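PDB 2WAN: pullulanase from Bacillus acidopullulyticus, which hydrolyses the alpha-1,6-glucosidic linkages of pullulan and, as is usual for pullulanases, probably also those at the branch points of starch. Local coordinates for residues P154-V159 with Q275-S280; G455-F460 with G519-T524. All coordinates share one frame; numbering follows the deposited sequence.

Interaction 1. Residues P154-V159 with Q275-S280; sequences PVTSAV and QLTLAS
Q275 pairs with V159 in an antiparallel ladder between strands 273-278 and 152-160, which a beta bulge interrupts between V155 and S157. The two residues exchange both backbone bonds, V159 N to Q275 O being nearly straight (177°) and Q275 N to V159 O short at 2.7 Å. On the same face, CB of Q275 lies alongside V159 CG2, while a water that donates to Q275 O also contacts T277 OG1. L276 turns to the other face, where its CD2 is shared by two neighbours of the opposite strand: it packs 3.6 Å from A158 CB and meets V155 CG1. That face is continued by F142 and V144 of strand 142-146, which lies beyond strand 152-160 in the sheet. T277 spans the bulge. Its N donates to S157 O (3.0 Å), but its O is taken by T156 N at 2.8 Å, with the donor tilted from the carbonyl plane. T156 has OG1 between its backbone N and carbonyl carbon (chi1 64°), which brings the hydroxyl obliquely across to T277, near its CG2, where it makes a weak second bond to the same O. L278 returns to the buried face, its CD2 meeting V155 CG2 at 4.0 Å. A279 leaves the strand, yet its N still reaches P154 O almost head-on (C=O...N 170°), and its methyl sits 3.8 Å from T156 CG2.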
# COMPACT_ATOMS: atom_id res chain seq x y z
N PRO A 154 -10.21 23.47 -34.20
CA PRO A 154 -9.65 22.59 -35.22
C PRO A 154 -8.74 21.49 -34.65
O PRO A 154 -7.92 21.76 -33.77
CB PRO A 154 -8.84 23.55 -36.10
CG PRO A 154 -9.47 24.90 -35.87
CD PRO A 154 -9.84 24.88 -34.41
N VAL A 155 -8.93 20.27 -35.14
CA VAL A 155 -8.02 19.16 -34.89
C VAL A 155 -6.87 19.27 -35.89
O VAL A 155 -7.10 19.21 -37.11
CB VAL A 155 -8.73 17.79 -35.03
CG1 VAL A 155 -7.75 16.64 -34.86
CG2 VAL A 155 -9.88 17.67 -34.02
N THR A 156 -5.65 19.43 -35.39
CA THR A 156 -4.48 19.68 -36.23
C THR A 156 -3.69 18.41 -36.59
O THR A 156 -2.86 18.43 -37.52
CB THR A 156 -3.51 20.70 -35.58
OG1 THR A 156 -2.98 20.17 -34.37
CG2 THR A 156 -4.24 22.02 -35.30
N SER A 157 -3.95 17.33 -35.86
CA SER A 157 -3.21 16.08 -36.01
C SER A 157 -3.98 14.93 -35.37
O SER A 157 -4.63 15.10 -34.33
CB SER A 157 -1.82 16.19 -35.37
OG SER A 157 -1.17 14.93 -35.34
N ALA A 158 -3.93 13.77 -36.01
CA ALA A 158 -4.57 12.57 -35.49
C ALA A 158 -3.65 11.37 -35.69
O ALA A 158 -3.41 10.94 -36.82
CB ALA A 158 -5.92 12.34 -36.16
N VAL A 159 -3.13 10.84 -34.58
CA VAL A 159 -2.24 9.68 -34.62
C VAL A 159 -2.81 8.54 -33.78
O VAL A 159 -3.72 8.76 -32.97
CB VAL A 159 -0.79 10.03 -34.18
CG1 VAL A 159 -0.23 11.19 -35.00
CG2 VAL A 159 -0.71 10.33 -32.67
N GLN A 275 -4.94 9.62 -30.67
CA GLN A 275 -4.46 10.80 -29.96
C GLN A 275 -4.59 12.02 -30.87
O GLN A 275 -3.93 12.10 -31.91
CB GLN A 275 -3.01 10.61 -29.52
CG GLN A 275 -2.45 11.82 -28.79
CD GLN A 275 -0.97 11.69 -28.48
OE1 GLN A 275 -0.23 12.67 -28.54
NE2 GLN A 275 -0.53 10.49 -28.14
N LEU A 276 -5.43 12.98 -30.45
CA LEU A 276 -5.71 14.19 -31.23
C LEU A 276 -5.01 15.42 -30.67
O LEU A 276 -4.99 15.64 -29.46
CB LEU A 276 -7.23 14.44 -31.28
CG LEU A 276 -8.11 13.30 -31.78
CD1 LEU A 276 -9.59 13.54 -31.51
CD2 LEU A 276 -7.87 13.04 -33.27
N THR A 277 -4.42 16.21 -31.56
CA THR A 277 -3.83 17.49 -31.17
C THR A 277 -4.79 18.59 -31.60
O THR A 277 -5.32 18.57 -32.71
CB THR A 277 -2.44 17.70 -31.79
OG1 THR A 277 -1.58 16.63 -31.38
CG2 THR A 277 -1.82 19.03 -31.34
N LEU A 278 -5.03 19.53 -30.69
CA LEU A 278 -5.96 20.64 -30.93
C LEU A 278 -5.22 21.95 -31.19
O LEU A 278 -4.09 22.13 -30.72
CB LEU A 278 -6.92 20.79 -29.74
CG LEU A 278 -7.75 19.57 -29.33
CD1 LEU A 278 -8.71 19.96 -28.21
CD2 LEU A 278 -8.53 18.94 -30.50
N ALA A 279 -5.85 22.85 -31.95
CA ALA A 279 -5.25 24.15 -32.28
C ALA A 279 -5.18 25.07 -31.06
O ALA A 279 -4.23 25.84 -30.91
CB ALA A 279 -6.00 24.83 -33.43
N SER A 280 -6.19 24.98 -30.19
CA SER A 280 -6.23 25.77 -28.96
C SER A 280 -6.64 24.89 -27.78
O SER A 280 -7.26 23.84 -27.96
CB SER A 280 -7.21 26.94 -29.11
OG SER A 280 -8.53 26.46 -29.35
O HOH W 1 -2.06 13.81 -32.33

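Interaction 2. Residues G455-F460 with G519-T524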
# COMPACT_ATOMS: atom_id res chain seq x y z
N GLY A 455 -16.42 -3.42 22.59
CA GLY A 455 -16.35 -3.14 21.16
C GLY A 455 -16.01 -1.70 20.79
O GLY A 455 -16.10 -1.33 19.62
N LYS A 456 -15.55 -0.92 21.78
CA LYS A 456 -15.39 0.54 21.62
C LYS A 456 -13.95 1.03 21.86
O LYS A 456 -13.18 0.37 22.54
CB LYS A 456 -16.30 1.28 22.61
CG LYS A 456 -17.79 0.86 22.50
CD LYS A 456 -18.42 1.41 21.21
CE LYS A 456 -19.94 1.13 21.20
NZ LYS A 456 -20.56 1.60 19.94
N TYR A 457 -13.61 2.18 21.28
CA TYR A 457 -12.31 2.81 21.55
C TYR A 457 -12.04 2.85 23.05
O TYR A 457 -10.90 2.61 23.47
CB TYR A 457 -12.23 4.25 21.02
CG TYR A 457 -12.46 4.44 19.54
CD1 TYR A 457 -11.66 3.79 18.58
CD2 TYR A 457 -13.47 5.30 19.08
CE1 TYR A 457 -11.87 4.00 17.22
CE2 TYR A 457 -13.68 5.51 17.72
CZ TYR A 457 -12.88 4.85 16.79
OH TYR A 457 -13.10 5.05 15.44
N LEU A 458 -13.05 3.22 23.84
CA LEU A 458 -12.83 3.46 25.27
C LEU A 458 -12.42 2.21 26.06
O LEU A 458 -11.89 2.34 27.16
CB LEU A 458 -14.05 4.14 25.95
CG LEU A 458 -14.28 5.60 25.55
CD1 LEU A 458 -15.39 6.17 26.42
CD2 LEU A 458 -13.01 6.45 25.69
N ALA A 459 -12.68 1.02 25.51
CA ALA A 459 -12.21 -0.20 26.17
C ALA A 459 -10.69 -0.16 26.41
O ALA A 459 -10.22 -0.70 27.40
CB ALA A 459 -12.60 -1.45 25.37
N PHE A 460 -9.95 0.51 25.52
CA PHE A 460 -8.49 0.65 25.63
C PHE A 460 -8.03 1.61 26.73
O PHE A 460 -6.83 1.78 26.95
CB PHE A 460 -7.90 1.13 24.30
CG PHE A 460 -7.81 0.07 23.24
CD1 PHE A 460 -8.93 -0.32 22.50
CD2 PHE A 460 -6.58 -0.52 22.94
CE1 PHE A 460 -8.84 -1.30 21.51
CE2 PHE A 460 -6.48 -1.51 21.94
CZ PHE A 460 -7.60 -1.89 21.22
N GLY A 519 -17.48 5.81 13.44
CA GLY A 519 -18.50 6.07 14.46
C GLY A 519 -18.91 4.86 15.27
O GLY A 519 -19.24 4.97 16.46
N ALA A 520 -18.89 3.69 14.63
CA ALA A 520 -19.36 2.45 15.28
C ALA A 520 -18.56 2.12 16.54
O ALA A 520 -19.09 1.49 17.46
CB ALA A 520 -19.31 1.25 14.28
N TYR A 521 -17.31 2.58 16.61
CA TYR A 521 -16.45 2.31 17.78
C TYR A 521 -16.53 3.40 18.86
O TYR A 521 -15.88 3.27 19.90
CB TYR A 521 -14.99 2.10 17.32
CG TYR A 521 -14.81 1.09 16.20
CD1 TYR A 521 -15.58 -0.08 16.17
CD2 TYR A 521 -13.88 1.31 15.17
CE1 TYR A 521 -15.44 -1.02 15.12
CE2 TYR A 521 -13.73 0.37 14.11
CZ TYR A 521 -14.52 -0.79 14.12
OH TYR A 521 -14.39 -1.72 13.11
N ALA A 522 -17.33 4.45 18.62
CA ALA A 522 -17.59 5.48 19.63
C ALA A 522 -18.82 5.12 20.44
O ALA A 522 -19.66 4.35 19.96
CB ALA A 522 -17.80 6.84 18.95
N THR A 523 -18.95 5.70 21.64
CA THR A 523 -20.14 5.46 22.46
C THR A 523 -21.41 6.05 21.82
O THR A 523 -22.54 5.62 22.11
CB THR A 523 -19.99 5.96 23.92
OG1 THR A 523 -19.78 7.38 23.93
CG2 THR A 523 -18.83 5.25 24.61
N THR A 524 -21.21 7.02 20.94
CA THR A 524 -22.29 7.57 20.12
C THR A 524 -21.70 8.09 18.79
O THR A 524 -20.58 8.60 18.77
CB THR A 524 -23.04 8.74 20.83
OG1 THR A 524 -24.08 9.23 19.97
CG2 THR A 524 -22.09 9.90 21.13
O HOH W 2 -15.29 4.60 22.39
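K456 NZ bridges two carbonyls of the facing loop, donating to A520 O and to A522 O, each 2.9 Å away. Neither bond lies in its acceptor's plane: NZ stands above that of A522 and is tilted from that of A520. The chain bends at chi2 (-72°) and then runs out straight, carrying CD past Y521 O on its way to the amine. With an alanine in place of K456, both carbonyls would probably lose their charged donor, leaving the turn at 519-522 less firmly held to the facing loop. Between these acceptors in sequence, Y521 O accepts from Y457 N at 2.9 Å, this time in the carbonyl plane, and also from a water that takes up L458 N. The aromatic rings pack beside this backbone link. CB of Y521 sits over the centre of the Y457 ring, 3.5 Å from its centroid, and the Y521 ring turns its edge to that face, the planes at 84°. Y457 OH, near the plane of the Y521 ring, bonds to E518 O, just ahead of 519-524. Farther out, L458 CD1 touches T523 CG2 at 4.0 Å, while T523 OG1 bonds to E533 on helix 529-543. An offset edge-to-face tyrosine pair, beside a turn whose A520 and A522 carbonyls share one lysine amine, thus joins two loops of the (beta/alpha)8 barrel domain characteristic of alpha-amylase-family enzymes.

In the fold
From the N-terminal end of the modelled chain, the first closure is interaction 1, which brings strand 273-278 back beside strand 152-160 after 115 intervening residues rich in strand and without helix. That loop includes the four-stranded sheet running from 192-195 to 250-253, so the excursion leaves one beta sheet and returns to it. The chain then passes through the strands of the carbohydrate-binding module 48 region before entering the catalytic barrel. There interaction 2 closes a shorter loop of 58 residues, containing helix 474-481 and barrel strand 485-488, and ties the loop after helix 440-444 to the one leading into helix 529-543. The two closures follow in series, their nearest atoms about 45 Å apart.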